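Local coordinates for protein BamaA.19900.a (Balamuthia mandrillaris, PDB 6VZZ) that binds glucose and, as a glucokinase of the actin-like ATPase clan, probably phosphorylates it with a nucleoside triphosphate at the 6-hydroxyl, at residues D80-S85 against S133-P138. Residues are numbered along the deposited sequence; the frame is centred on the assembly and turned at random.
Sequences DSVSDS and SFLFPP
Ser83 meets Phe134 and Leu135 where helix 72-90 packs against the loop that runs into strand 141-145, the last strand of the five-stranded mixed sheet. With its 3-2-1-4-5 order, this sheet belongs to the actin-like ATPase fold of the glucokinase family, and side chains of the loop pack between helix 72-90 and strands 37-43 and 96-101. The backbones come closest at Ser83 and Leu135, whose CA atoms are 6.0 Å apart; the small buried contact is made by van der Waals packing, and no hydrogen bond crosses it. The hydroxyl OG of Ser83, anti to its own backbone N (chi1 179°), extends from the helix to lie 3.4 Å from CB of Phe134 and 3.7 Å from CG of Leu135. It approaches the Phe134 ring obliquely, near CD2. The CD1 branch of Leu135 reaches the helix backbone, 3.7 Å from CA of Ser83. That same methyl is 4.1 Å from CG1 of Val82, the two side chains crossing at about a right angle in a looser apolar contact.

Further out, Ile86 and Arg87, one turn along the helix, also touch Phe134, whose other neighbours include Tyr37 and Glu93; a backbone hydrogen bond to Ala94 ties its main chain to the segment leading into strand 96-101. Leu135 touches Ile86 as well and extends the apolar packing to Val39 on strand 37-43. The Phe136 side chain packs on the sheet, against Val39, Val41, Ala97 and Leu99, and meets Phe79 of the helix in a T-shaped ring pair. Within the loop, N of Phe136 makes a weak hydrogen bond of 3.3 Å to O of Ser133.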
loop_
_atom_site.group_PDB
_atom_site.type_symbol
_atom_site.label_atom_id
_atom_site.label_comp_id
_atom_site.label_asym_id
_atom_site.label_seq_id
_atom_site.Cartn_x
_atom_site.Cartn_y
_atom_site.Cartn_z
ATOM N N ASP A 80 20.935 22.370 19.423
ATOM C CA ASP A 80 21.323 23.358 20.429
ATOM C C ASP A 80 22.317 24.363 19.859
ATOM O O ASP A 80 22.146 25.579 19.997
ATOM C CB ASP A 80 21.925 22.667 21.657
ATOM C CG ASP A 80 20.894 21.884 22.469
ATOM O OD1 ASP A 80 19.678 22.058 22.233
ATOM O OD2 ASP A 80 21.308 21.091 23.354
ATOM N N SER A 81 23.360 23.869 19.196
ATOM C CA SER A 81 24.395 24.758 18.681
ATOM C C SER A 81 23.835 25.718 17.640
ATOM O O SER A 81 24.000 26.938 17.752
ATOM C CB SER A 81 25.536 23.941 18.086
ATOM O OG SER A 81 26.487 24.795 17.491
ATOM N N VAL A 82 23.170 25.185 16.613
ATOM C CA VAL A 82 22.686 26.053 15.550
ATOM C C VAL A 82 21.540 26.930 16.035
ATOM O O VAL A 82 21.332 28.021 15.497
ATOM C CB VAL A 82 22.289 25.222 14.317
ATOM C CG1 VAL A 82 20.947 24.568 14.529
ATOM C CG2 VAL A 82 22.263 26.095 13.087
ATOM N N SER A 83 20.803 26.495 17.058
ATOM C CA SER A 83 19.765 27.342 17.632
ATOM C C SER A 83 20.374 28.582 18.277
ATOM O O SER A 83 19.946 29.712 18.006
ATOM C CB SER A 83 18.944 26.547 18.648
ATOM O OG SER A 83 17.941 27.353 19.245
ATOM N N ASP A 84 21.385 28.393 19.125
ATOM C CA ASP A 84 22.046 29.540 19.736
ATOM C C ASP A 84 22.659 30.461 18.686
ATOM O O ASP A 84 22.656 31.684 18.863
ATOM C CB ASP A 84 23.108 29.068 20.727
ATOM C CG ASP A 84 22.508 28.530 22.000
ATOM O OD1 ASP A 84 21.269 28.505 22.101
ATOM O OD2 ASP A 84 23.266 28.136 22.907
ATOM N N SER A 85 23.167 29.901 17.583
ATOM C CA SER A 85 23.788 30.720 16.544
ATOM C C SER A 85 22.765 31.607 15.845
ATOM O O SER A 85 23.008 32.802 15.636
ATOM C CB SER A 85 24.508 29.828 15.531
ATOM O OG SER A 85 25.759 29.386 16.035
ATOM N N SER A 133 13.763 25.425 22.478
ATOM C CA SER A 133 12.562 26.237 22.290
ATOM C C SER A 133 12.729 27.320 21.227
ATOM O O SER A 133 11.764 27.636 20.522
ATOM C CB SER A 133 12.172 26.883 23.613
ATOM O OG SER A 133 11.610 25.923 24.481
ATOM N N PHE A 134 13.919 27.914 21.106
ATOM C CA PHE A 134 14.086 29.024 20.175
ATOM C C PHE A 134 13.693 28.628 18.753
ATOM O O PHE A 134 12.954 29.356 18.081
ATOM C CB PHE A 134 15.521 29.543 20.209
ATOM C CG PHE A 134 15.749 30.715 19.307
ATOM C CD1 PHE A 134 15.511 32.001 19.751
ATOM C CD2 PHE A 134 16.176 30.532 18.001
ATOM C CE1 PHE A 134 15.699 33.078 18.919
ATOM C CE2 PHE A 134 16.361 31.605 17.169
ATOM C CZ PHE A 134 16.124 32.883 17.629
ATOM N N LEU A 135 14.174 27.485 18.271
ATOM C CA LEU A 135 13.847 27.074 16.913
ATOM C C LEU A 135 12.632 26.173 16.850
ATOM O O LEU A 135 12.069 25.994 15.764
ATOM C CB LEU A 135 15.021 26.341 16.252
ATOM C CG LEU A 135 16.287 27.122 15.918
ATOM C CD1 LEU A 135 17.243 26.249 15.123
ATOM C CD2 LEU A 135 15.961 28.389 15.154
ATOM N N PHE A 136 12.217 25.602 17.972
ATOM C CA PHE A 136 11.173 24.577 17.995
ATOM C C PHE A 136 10.158 24.955 19.061
ATOM O O PHE A 136 10.164 24.396 20.163
ATOM C CB PHE A 136 11.780 23.194 18.232
ATOM C CG PHE A 136 12.853 22.847 17.245
ATOM C CD1 PHE A 136 12.526 22.372 15.978
ATOM C CD2 PHE A 136 14.193 23.033 17.562
ATOM C CE1 PHE A 136 13.517 22.073 15.051
ATOM C CE2 PHE A 136 15.185 22.731 16.640
ATOM C CZ PHE A 136 14.849 22.254 15.386
ATOM N N PRO A 137 9.266 25.898 18.757
ATOM C CA PRO A 137 8.255 26.324 19.736
ATOM C C PRO A 137 7.444 25.138 20.220
ATOM O O PRO A 137 6.936 24.353 19.404
ATOM C CB PRO A 137 7.386 27.310 18.944
ATOM C CG PRO A 137 7.627 26.959 17.504
ATOM C CD PRO A 137 9.041 26.495 17.428
ATOM N N PRO A 138 7.324 24.965 21.541
ATOM C CA PRO A 138 6.739 23.725 22.085
ATOM C C PRO A 138 5.353 23.377 21.562
ATOM O O PRO A 138 5.068 22.196 21.312
ATOM C CB PRO A 138 6.724 24.009 23.592
ATOM C CG PRO A 138 7.923 24.858 23.797
ATOM C CD PRO A 138 7.979 25.764 22.588
#